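Local coordinates for protein vaginolysin (Gardnerella vaginalis, PDB 5IMY) that probably binds cholesterol in host membranes and acts as a pore-forming toxin of the cholesterol-dependent cytolysin family, at residues A[115-120]-A[129-134]; A[121-126]-A[151-156]. All coordinates share one frame; numbering follows the deposited sequence.

In the fold
Both contacts involve one beta hairpin: 115-120 with 129-134 is its paired ladder, and 121-126 with 151-156 is where its connecting loop meets the helix that follows it. The segments alternate along the chain; contact 2 sets the hairpin's connecting loop against helix 139-158, and the two centres lie about 13 Å apart. They meet directly as well. K152 NZ of contact 2 stands 2.8 Å from E129 O of contact 1, a probable hydrogen bond, while F125 CD2 packs 3.4 Å from S130 CB. Both lie well out from the middle of the elongated chain, their centres about 36 and 34 Å from its centre.

Contact 1. Residues A[115-120]-A[129-134]; sequences PITLSV and ESAVTV
Strands 116-120 and 131-134 pair as the two arms of an antiparallel beta hairpin, at an edge of a large, curled antiparallel sheet. The ladder has two hydrogen-bonded pairs, I116 with V134 and L118 with V132, each closed by two backbone bonds; the N-H of V134 reaches I116 O at 2.9 Å, nearly straight at 169°. Toward the turn, V120 N adds one further bond to S130 O at 3.1 Å. T117 with T133 and S119 with A131 are the non-hydrogen-bonded pairs, and their side chains share one face. There the hydroxyls of T117 and T133 come together, OG1 to OG1 at 3.3 Å, in a weak hydrogen bond. Both threonines hold OG1 beside the backbone N (chi1 -62° and -67°), which turns the two hydroxyls toward each other. The methyl CG2 of T117 instead lies 4.0 Å from A131 CB. I116, L118, V132 and V134 occupy the other face, where L118 CD1 slants across to V134 CG2 at 3.9 Å. On that apolar side V132 and V134 rest on helix 139-158 through L149, S141 and A145, while on its other edge strand 116-120 is joined to strand 208-223 by backbone hydrogen bonds, S119 with S222 and T117 with D224, the latter just past that strand's end.

Contact 2. Residues A[121-126]-A[151-156]; sequences DLPGFH and SKWNAQ
W153 on helix 139-158 pushes its indole into the loop 121-126, where L122, P123 and F125 receive it. Its CG stands trans to the backbone N (chi1 -175°), carrying the ring away from the helix toward the loop. P123 O lies at the indole edge, near the ring plane, and takes a hydrogen bond from NE1. The modelled separation of NE1 and P123 O, 2.4 Å, is very short, and its exact value is doubtful. L122 covers one indole face: its CB sits 3.7 Å from the centroid of the W153 five-membered ring, a CH-pi contact 19° off the normal. The same leucine also brings CD1 to W153 CG at 3.7 Å. Residues 121-126 belong to the long loop that joins the hairpin strands 116-120 and 131-134, and W153 fastens that loop to the helix following the hairpin in the chain. F125 meets the indole obliquely, their planes at 52°, with W153 CD1 over one face of the phenyl ring. At the edge of that ring, K152 CE approaches F125 CE1 at 4.0 Å. The lysine chain is extended except for a bend at chi3, and beyond CE its NZ is hydrogen-bonded to E129 O. Y157, one helical turn on, brings its ring against that of W153.

Contact 1. Residues A[115-120]-A[129-134]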
loop_
_atom_site.group_PDB
_atom_site.type_symbol
_atom_site.label_atom_id
_atom_site.label_comp_id
_atom_site.label_asym_id
_atom_site.label_seq_id
_atom_site.Cartn_x
_atom_site.Cartn_y
_atom_site.Cartn_z
ATOM N N PRO A 115 -47.861 -29.516 27.469
ATOM C CA PRO A 115 -48.404 -28.681 26.394
ATOM C C PRO A 115 -47.635 -27.375 26.281
ATOM O O PRO A 115 -47.024 -26.902 27.242
ATOM C CB PRO A 115 -49.857 -28.446 26.822
ATOM C CG PRO A 115 -50.181 -29.605 27.696
ATOM C CD PRO A 115 -48.907 -29.946 28.413
ATOM N N ILE A 116 -47.668 -26.793 25.085
ATOM C CA ILE A 116 -46.950 -25.559 24.804
ATOM C C ILE A 116 -47.803 -24.702 23.880
ATOM O O ILE A 116 -48.528 -25.213 23.021
ATOM C CB ILE A 116 -45.560 -25.843 24.189
ATOM C CG1 ILE A 116 -44.754 -24.554 24.049
ATOM C CG2 ILE A 116 -45.695 -26.544 22.839
ATOM C CD1 ILE A 116 -43.260 -24.788 24.104
ATOM N N THR A 117 -47.722 -23.389 24.068
ATOM C CA THR A 117 -48.522 -22.433 23.313
ATOM C C THR A 117 -47.651 -21.740 22.276
ATOM O O THR A 117 -46.611 -21.165 22.615
ATOM C CB THR A 117 -49.163 -21.396 24.239
ATOM O OG1 THR A 117 -50.044 -22.051 25.158
ATOM C CG2 THR A 117 -49.952 -20.365 23.432
ATOM N N LEU A 118 -48.085 -21.790 21.024
ATOM C CA LEU A 118 -47.411 -21.123 19.923
ATOM C C LEU A 118 -48.176 -19.868 19.530
ATOM O O LEU A 118 -49.383 -19.749 19.758
ATOM C CB LEU A 118 -47.292 -22.051 18.715
ATOM C CG LEU A 118 -46.809 -23.469 19.013
ATOM C CD1 LEU A 118 -46.713 -24.264 17.725
ATOM C CD2 LEU A 118 -45.472 -23.444 19.737
ATOM N N SER A 119 -47.458 -18.928 18.923
ATOM C CA SER A 119 -48.070 -17.710 18.422
ATOM C C SER A 119 -47.450 -17.340 17.085
ATOM O O SER A 119 -46.271 -17.601 16.834
ATOM C CB SER A 119 -47.905 -16.542 19.393
ATOM O OG SER A 119 -48.275 -15.344 18.749
ATOM N N VAL A 120 -48.262 -16.715 16.237
ATOM C CA VAL A 120 -47.839 -16.262 14.919
ATOM C C VAL A 120 -48.084 -14.763 14.835
ATOM O O VAL A 120 -49.119 -14.267 15.294
ATOM C CB VAL A 120 -48.583 -17.014 13.795
ATOM C CG1 VAL A 120 -50.075 -16.698 13.818
ATOM C CG2 VAL A 120 -47.976 -16.689 12.442
ATOM N N GLU A 129 -56.429 -14.905 19.431
ATOM C CA GLU A 129 -56.750 -15.518 18.147
ATOM C C GLU A 129 -55.503 -16.040 17.443
ATOM O O GLU A 129 -55.557 -17.073 16.768
ATOM C CB GLU A 129 -57.472 -14.510 17.251
ATOM C CG GLU A 129 -58.887 -14.908 16.865
ATOM C CD GLU A 129 -59.440 -14.065 15.731
ATOM O OE1 GLU A 129 -58.760 -13.102 15.318
ATOM O OE2 GLU A 129 -60.553 -14.364 15.251
ATOM N N SER A 130 -54.377 -15.344 17.588
ATOM C CA SER A 130 -53.160 -15.680 16.860
ATOM C C SER A 130 -52.349 -16.787 17.525
ATOM O O SER A 130 -51.251 -17.094 17.048
ATOM C CB SER A 130 -52.283 -14.436 16.704
ATOM O OG SER A 130 -51.594 -14.145 17.906
ATOM N N ALA A 131 -52.851 -17.388 18.599
ATOM C CA ALA A 131 -52.129 -18.429 19.312
ATOM C C ALA A 131 -52.920 -19.729 19.294
ATOM O O ALA A 131 -54.144 -19.740 19.131
ATOM C CB ALA A 131 -51.845 -18.017 20.763
ATOM N N VAL A 132 -52.196 -20.832 19.458
ATOM C CA VAL A 132 -52.795 -22.159 19.548
ATOM C C VAL A 132 -51.954 -22.991 20.499
ATOM O O VAL A 132 -50.725 -22.873 20.528
ATOM C CB VAL A 132 -52.900 -22.839 18.165
ATOM C CG1 VAL A 132 -51.553 -22.820 17.454
ATOM C CG2 VAL A 132 -53.411 -24.270 18.300
ATOM N N THR A 133 -52.621 -23.833 21.277
ATOM C CA THR A 133 -51.948 -24.750 22.180
ATOM C C THR A 133 -51.757 -26.096 21.495
ATOM O O THR A 133 -52.636 -26.567 20.769
ATOM C CB THR A 133 -52.752 -24.920 23.472
ATOM O OG1 THR A 133 -52.746 -23.687 24.202
ATOM C CG2 THR A 133 -52.170 -26.027 24.347
ATOM N N VAL A 134 -50.597 -26.705 21.725
ATOM C CA VAL A 134 -50.278 -28.027 21.201
ATOM C C VAL A 134 -50.072 -28.959 22.385
ATOM O O VAL A 134 -49.143 -28.764 23.178
ATOM C CB VAL A 134 -49.033 -28.001 20.300
ATOM C CG1 VAL A 134 -48.782 -29.381 19.704
ATOM C CG2 VAL A 134 -49.189 -26.956 19.200
#

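Contact 2. Residues A[121-126]-A[151-156]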
loop_
_atom_site.group_PDB
_atom_site.type_symbol
_atom_site.label_atom_id
_atom_site.label_comp_id
_atom_site.label_asym_id
_atom_site.label_seq_id
_atom_site.Cartn_x
_atom_site.Cartn_y
_atom_site.Cartn_z
ATOM N N ASP A 121 -47.127 -14.045 14.252
ATOM C CA ASP A 121 -47.138 -12.584 14.241
ATOM C C ASP A 121 -47.774 -12.011 12.982
ATOM O O ASP A 121 -47.278 -11.029 12.424
ATOM C CB ASP A 121 -45.710 -12.072 14.405
ATOM C CG ASP A 121 -44.814 -12.456 13.246
ATOM O OD1 ASP A 121 -45.207 -13.331 12.447
ATOM O OD2 ASP A 121 -43.709 -11.881 13.135
ATOM N N LEU A 122 -48.883 -12.591 12.521
ATOM C CA LEU A 122 -49.513 -12.125 11.291
ATOM C C LEU A 122 -50.455 -10.956 11.578
ATOM O O LEU A 122 -51.123 -10.938 12.616
ATOM C CB LEU A 122 -50.290 -13.258 10.627
ATOM C CG LEU A 122 -49.426 -14.309 9.930
ATOM C CD1 LEU A 122 -50.238 -15.549 9.593
ATOM C CD2 LEU A 122 -48.799 -13.730 8.673
ATOM N N PRO A 123 -50.539 -9.975 10.679
ATOM C CA PRO A 123 -51.410 -8.825 10.936
ATOM C C PRO A 123 -52.877 -9.212 10.856
ATOM O O PRO A 123 -53.261 -10.156 10.163
ATOM C CB PRO A 123 -51.031 -7.839 9.828
ATOM C CG PRO A 123 -50.593 -8.702 8.715
ATOM C CD PRO A 123 -49.922 -9.900 9.344
ATOM N N GLY A 124 -53.698 -8.450 11.567
ATOM C CA GLY A 124 -55.078 -8.826 11.795
ATOM C C GLY A 124 -55.214 -9.440 13.170
ATOM O O GLY A 124 -54.544 -9.011 14.113
ATOM N N PHE A 125 -56.068 -10.454 13.299
ATOM C CA PHE A 125 -56.169 -11.225 14.533
ATOM C C PHE A 125 -56.633 -10.380 15.713
ATOM O O PHE A 125 -56.523 -9.148 15.696
ATOM C CB PHE A 125 -54.820 -11.870 14.877
ATOM C CG PHE A 125 -54.568 -13.182 14.185
ATOM C CD1 PHE A 125 -55.557 -14.147 14.110
ATOM C CD2 PHE A 125 -53.334 -13.452 13.619
ATOM C CE1 PHE A 125 -55.325 -15.351 13.480
ATOM C CE2 PHE A 125 -53.094 -14.656 12.987
ATOM C CZ PHE A 125 -54.092 -15.607 12.918
ATOM N N HIS A 126 -57.153 -11.046 16.740
ATOM C CA HIS A 126 -57.433 -10.429 18.024
ATOM C C HIS A 126 -56.628 -11.142 19.102
ATOM O O HIS A 126 -56.032 -12.197 18.868
ATOM C CB HIS A 126 -58.931 -10.475 18.357
ATOM C CG HIS A 126 -59.814 -10.019 17.238
ATOM N ND1 HIS A 126 -60.238 -10.863 16.235
ATOM C CD2 HIS A 126 -60.354 -8.808 16.963
ATOM C CE1 HIS A 126 -61.001 -10.193 15.390
ATOM N NE2 HIS A 126 -61.087 -8.944 15.808
ATOM N N SER A 151 -53.828 -21.333 7.763
ATOM C CA SER A 151 -55.064 -21.602 7.039
ATOM C C SER A 151 -56.217 -20.761 7.578
ATOM O O SER A 151 -57.068 -20.296 6.811
ATOM C CB SER A 151 -55.399 -23.091 7.119
ATOM O OG SER A 151 -56.778 -23.322 6.890
ATOM N N LYS A 152 -56.260 -20.554 8.896
ATOM C CA LYS A 152 -57.318 -19.734 9.478
ATOM C C LYS A 152 -57.107 -18.259 9.163
ATOM O O LYS A 152 -58.073 -17.527 8.919
ATOM C CB LYS A 152 -57.382 -19.952 10.990
ATOM C CG LYS A 152 -58.419 -19.083 11.694
ATOM C CD LYS A 152 -58.443 -19.320 13.195
ATOM C CE LYS A 152 -57.114 -18.955 13.838
ATOM N NZ LYS A 152 -57.219 -18.846 15.317
ATOM N N TRP A 153 -55.853 -17.803 9.171
ATOM C CA TRP A 153 -55.573 -16.409 8.844
ATOM C C TRP A 153 -55.883 -16.116 7.382
ATOM O O TRP A 153 -56.496 -15.089 7.065
ATOM C CB TRP A 153 -54.115 -16.080 9.159
ATOM C CG TRP A 153 -53.766 -14.636 8.962
ATOM C CD1 TRP A 153 -53.847 -13.641 9.891
ATOM C CD2 TRP A 153 -53.281 -14.023 7.760
ATOM N NE1 TRP A 153 -53.443 -12.448 9.344
ATOM C CE2 TRP A 153 -53.091 -12.655 8.037
ATOM C CE3 TRP A 153 -52.989 -14.499 6.478
ATOM C CZ2 TRP A 153 -52.622 -11.757 7.080
ATOM C CZ3 TRP A 153 -52.524 -13.606 5.530
ATOM C CH2 TRP A 153 -52.345 -12.251 5.836
ATOM N N ASN A 154 -55.474 -17.008 6.475
ATOM C CA ASN A 154 -55.725 -16.791 5.054
ATOM C C ASN A 154 -57.215 -16.709 4.750
ATOM O O ASN A 154 -57.619 -16.002 3.819
ATOM C CB ASN A 154 -55.084 -17.908 4.231
ATOM C CG ASN A 154 -53.568 -17.866 4.265
ATOM O OD1 ASN A 154 -52.970 -16.814 4.492
ATOM N ND2 ASN A 154 -52.939 -19.012 4.032
ATOM N N ALA A 155 -58.046 -17.417 5.517
ATOM C CA ALA A 155 -59.482 -17.411 5.257
ATOM C C ALA A 155 -60.153 -16.169 5.830
ATOM O O ALA A 155 -61.076 -15.623 5.217
ATOM C CB ALA A 155 -60.123 -18.674 5.833
ATOM N N GLN A 156 -59.704 -15.707 6.997
ATOM C CA GLN A 156 -60.319 -14.555 7.647
ATOM C C GLN A 156 -59.716 -13.228 7.208
ATOM O O GLN A 156 -60.431 -12.220 7.172
ATOM C CB GLN A 156 -60.191 -14.672 9.168
ATOM C CG GLN A 156 -61.036 -15.769 9.794
ATOM C CD GLN A 156 -61.044 -15.696 11.311
ATOM O OE1 GLN A 156 -60.771 -14.646 11.893
ATOM N NE2 GLN A 156 -61.355 -16.813 11.958
#